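Local coordinates for uncharacterized conserved protein YiiM (Geobacillus stearothermophilus, PDB 5YHH) that probably acts as a molybdenum-cofactor-dependent oxidoreductase of the MOSC family that confers resistance to hydroxylaminopurine, at residues I65-E71 with E91-G97. Numbering follows the deposited sequence.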
loop_
_atom_site.group_PDB
_atom_site.type_symbol
_atom_site.label_atom_id
_atom_site.label_comp_id
_atom_site.label_asym_id
_atom_site.label_seq_id
_atom_site.Cartn_x
_atom_site.Cartn_y
_atom_site.Cartn_z
ATOM N N ILE A 65 -1.888 4.874 5.535
ATOM C CA ILE A 65 -1.826 5.412 4.164
ATOM C C ILE A 65 -1.716 4.231 3.192
ATOM O O ILE A 65 -0.774 3.445 3.264
ATOM C CB ILE A 65 -0.632 6.361 3.977
ATOM C CG1 ILE A 65 -0.713 7.560 4.959
ATOM C CG2 ILE A 65 -0.572 6.874 2.529
ATOM C CD1 ILE A 65 0.614 8.257 5.123
ATOM N N CYS A 66 -2.679 4.102 2.293
ATOM C CA CYS A 66 -2.582 3.137 1.189
ATOM C C CYS A 66 -1.929 3.790 -0.063
ATOM O O CYS A 66 -2.350 4.863 -0.489
ATOM C CB CYS A 66 -4.003 2.598 0.882
ATOM S SG CYS A 66 -4.017 1.417 -0.470
ATOM N N ALA A 67 -0.886 3.166 -0.607
ATOM C CA ALA A 67 -0.108 3.698 -1.744
ATOM C C ALA A 67 -0.138 2.742 -2.914
ATOM O O ALA A 67 -0.132 1.509 -2.721
ATOM C CB ALA A 67 1.341 3.939 -1.326
ATOM N N TYR A 68 -0.189 3.298 -4.130
ATOM C CA TYR A 68 -0.211 2.481 -5.351
ATOM C C TYR A 68 0.710 3.055 -6.416
ATOM O O TYR A 68 0.685 4.255 -6.663
ATOM C CB TYR A 68 -1.631 2.323 -5.913
ATOM C CG TYR A 68 -1.696 1.152 -6.826
ATOM C CD1 TYR A 68 -1.797 -0.133 -6.322
ATOM C CD2 TYR A 68 -1.590 1.318 -8.189
ATOM C CE1 TYR A 68 -1.817 -1.212 -7.154
ATOM C CE2 TYR A 68 -1.634 0.251 -9.030
ATOM C CZ TYR A 68 -1.738 -1.016 -8.521
ATOM O OH TYR A 68 -1.747 -2.117 -9.343
ATOM N N PRO A 69 1.560 2.208 -7.026
ATOM C CA PRO A 69 2.442 2.664 -8.072
ATOM C C PRO A 69 1.699 3.035 -9.346
ATOM O O PRO A 69 1.093 2.157 -9.964
ATOM C CB PRO A 69 3.342 1.448 -8.321
ATOM C CG PRO A 69 3.300 0.673 -7.008
ATOM C CD PRO A 69 1.908 0.842 -6.571
ATOM N N SER A 70 1.772 4.296 -9.758
ATOM C CA SER A 70 1.132 4.729 -11.011
ATOM C C SER A 70 1.628 3.927 -12.231
ATOM O O SER A 70 0.892 3.748 -13.242
ATOM C CB SER A 70 1.334 6.243 -11.244
ATOM O OG SER A 70 2.717 6.594 -11.405
ATOM N N GLU A 71 2.868 3.436 -12.161
ATOM C CA GLU A 71 3.439 2.688 -13.278
ATOM C C GLU A 71 2.510 1.562 -13.692
ATOM O O GLU A 71 2.401 1.253 -14.860
ATOM C CB GLU A 71 4.834 2.124 -12.952
ATOM C CG GLU A 71 5.952 3.183 -12.832
ATOM C CD GLU A 71 6.056 3.803 -11.439
ATOM O OE1 GLU A 71 5.112 3.631 -10.625
ATOM O OE2 GLU A 71 7.076 4.499 -11.151
ATOM N N GLU A 91 -6.284 4.313 -3.693
ATOM C CA GLU A 91 -5.092 4.676 -2.920
ATOM C C GLU A 91 -5.150 6.126 -2.402
ATOM O O GLU A 91 -5.648 7.006 -3.083
ATOM C CB GLU A 91 -3.809 4.408 -3.728
ATOM C CG GLU A 91 -3.538 5.344 -4.937
ATOM C CD GLU A 91 -4.350 5.145 -6.155
ATOM O OE1 GLU A 91 -5.302 4.309 -6.162
ATOM O OE2 GLU A 91 -3.993 5.821 -7.180
ATOM N N ASN A 92 -4.671 6.369 -1.187
ATOM C CA ASN A 92 -4.452 7.749 -0.706
ATOM C C ASN A 92 -3.387 8.455 -1.515
ATOM O O ASN A 92 -3.531 9.650 -1.864
ATOM C CB ASN A 92 -4.029 7.752 0.771
ATOM C CG ASN A 92 -5.001 7.047 1.662
ATOM O OD1 ASN A 92 -4.872 5.839 1.948
ATOM N ND2 ASN A 92 -6.024 7.774 2.081
ATOM N N TRP A 93 -2.310 7.725 -1.822
ATOM C CA TRP A 93 -1.123 8.270 -2.477
ATOM C C TRP A 93 -0.844 7.451 -3.744
ATOM O O TRP A 93 -0.596 6.246 -3.670
ATOM C CB TRP A 93 0.095 8.136 -1.567
ATOM C CG TRP A 93 0.160 9.027 -0.371
ATOM C CD1 TRP A 93 -0.814 9.856 0.113
ATOM C CD2 TRP A 93 1.248 9.098 0.552
ATOM N NE1 TRP A 93 -0.376 10.462 1.284
ATOM C CE2 TRP A 93 0.895 10.022 1.554
ATOM C CE3 TRP A 93 2.504 8.490 0.601
ATOM C CZ2 TRP A 93 1.757 10.343 2.615
ATOM C CZ3 TRP A 93 3.350 8.796 1.621
ATOM C CH2 TRP A 93 2.978 9.726 2.630
ATOM N N THR A 94 -0.935 8.119 -4.889
ATOM C CA THR A 94 -0.494 7.571 -6.142
ATOM C C THR A 94 0.971 7.909 -6.269
ATOM O O THR A 94 1.362 9.075 -6.228
ATOM C CB THR A 94 -1.255 8.181 -7.315
ATOM O OG1 THR A 94 -2.652 8.035 -7.078
ATOM C CG2 THR A 94 -0.849 7.463 -8.609
ATOM N N LEU A 95 1.794 6.882 -6.435
ATOM C CA LEU A 95 3.223 7.071 -6.401
ATOM C C LEU A 95 3.830 7.032 -7.776
ATOM O O LEU A 95 3.243 6.510 -8.735
ATOM C CB LEU A 95 3.851 5.988 -5.539
ATOM C CG LEU A 95 3.474 5.902 -4.059
ATOM C CD1 LEU A 95 4.434 4.929 -3.310
ATOM C CD2 LEU A 95 3.453 7.269 -3.396
ATOM N N LEU A 96 5.007 7.635 -7.875
ATOM C CA LEU A 96 5.874 7.491 -9.048
ATOM C C LEU A 96 7.290 7.125 -8.570
ATOM O O LEU A 96 7.783 7.680 -7.576
ATOM C CB LEU A 96 5.881 8.790 -9.860
ATOM C CG LEU A 96 6.697 8.778 -11.130
ATOM C CD1 LEU A 96 5.975 7.914 -12.224
ATOM C CD2 LEU A 96 6.906 10.239 -11.605
ATOM N N GLY A 97 7.930 6.178 -9.256
ATOM C CA GLY A 97 9.294 5.759 -8.940
ATOM C C GLY A 97 9.485 4.750 -7.824
ATOM O O GLY A 97 10.619 4.486 -7.427
#
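Ile-65 lies over one face of the Trp-93 indole: its CG2 sits 3.5 Å from the centroid of the five-membered ring of Trp-93, almost on the ring normal, in a CH-pi contact. CG2 is anti to the backbone N and CG1 lies next to that N (chi1 -59°), and this second branch carries CD1 to the rim of the benzo ring, 3.5 Å from CZ2 of Trp-93. Farther along this face, Ala-67 CB meets Leu-95 CD1, and Phe-151 of strand 149-153 touches both Ala-67 and Trp-93. Before the backbone pairing begins, the side chain of Asn-92 stands in for a strand partner, its OD1 accepting from Cys-66 N at 2.8 Å. On the reverse face, Glu-91 passes beside Tyr-68 CB, and its OE2 takes a 2.6 Å hydrogen bond from Thr-94 OG1. At the other end Ser-70 grips Leu-95 O twice, through N and through OG (2.7 Å); a chi1 of 63° turns OG to the same acceptor as Ser-70 N. Glu-71 offers the syn lone pair of OE2 to Gly-97 N (2.7 Å). Parallel strands 65-69 and 93-96, connected through helix 71-80, thus form a beta-alpha-beta unit within the mixed sheet of the MOSC domain.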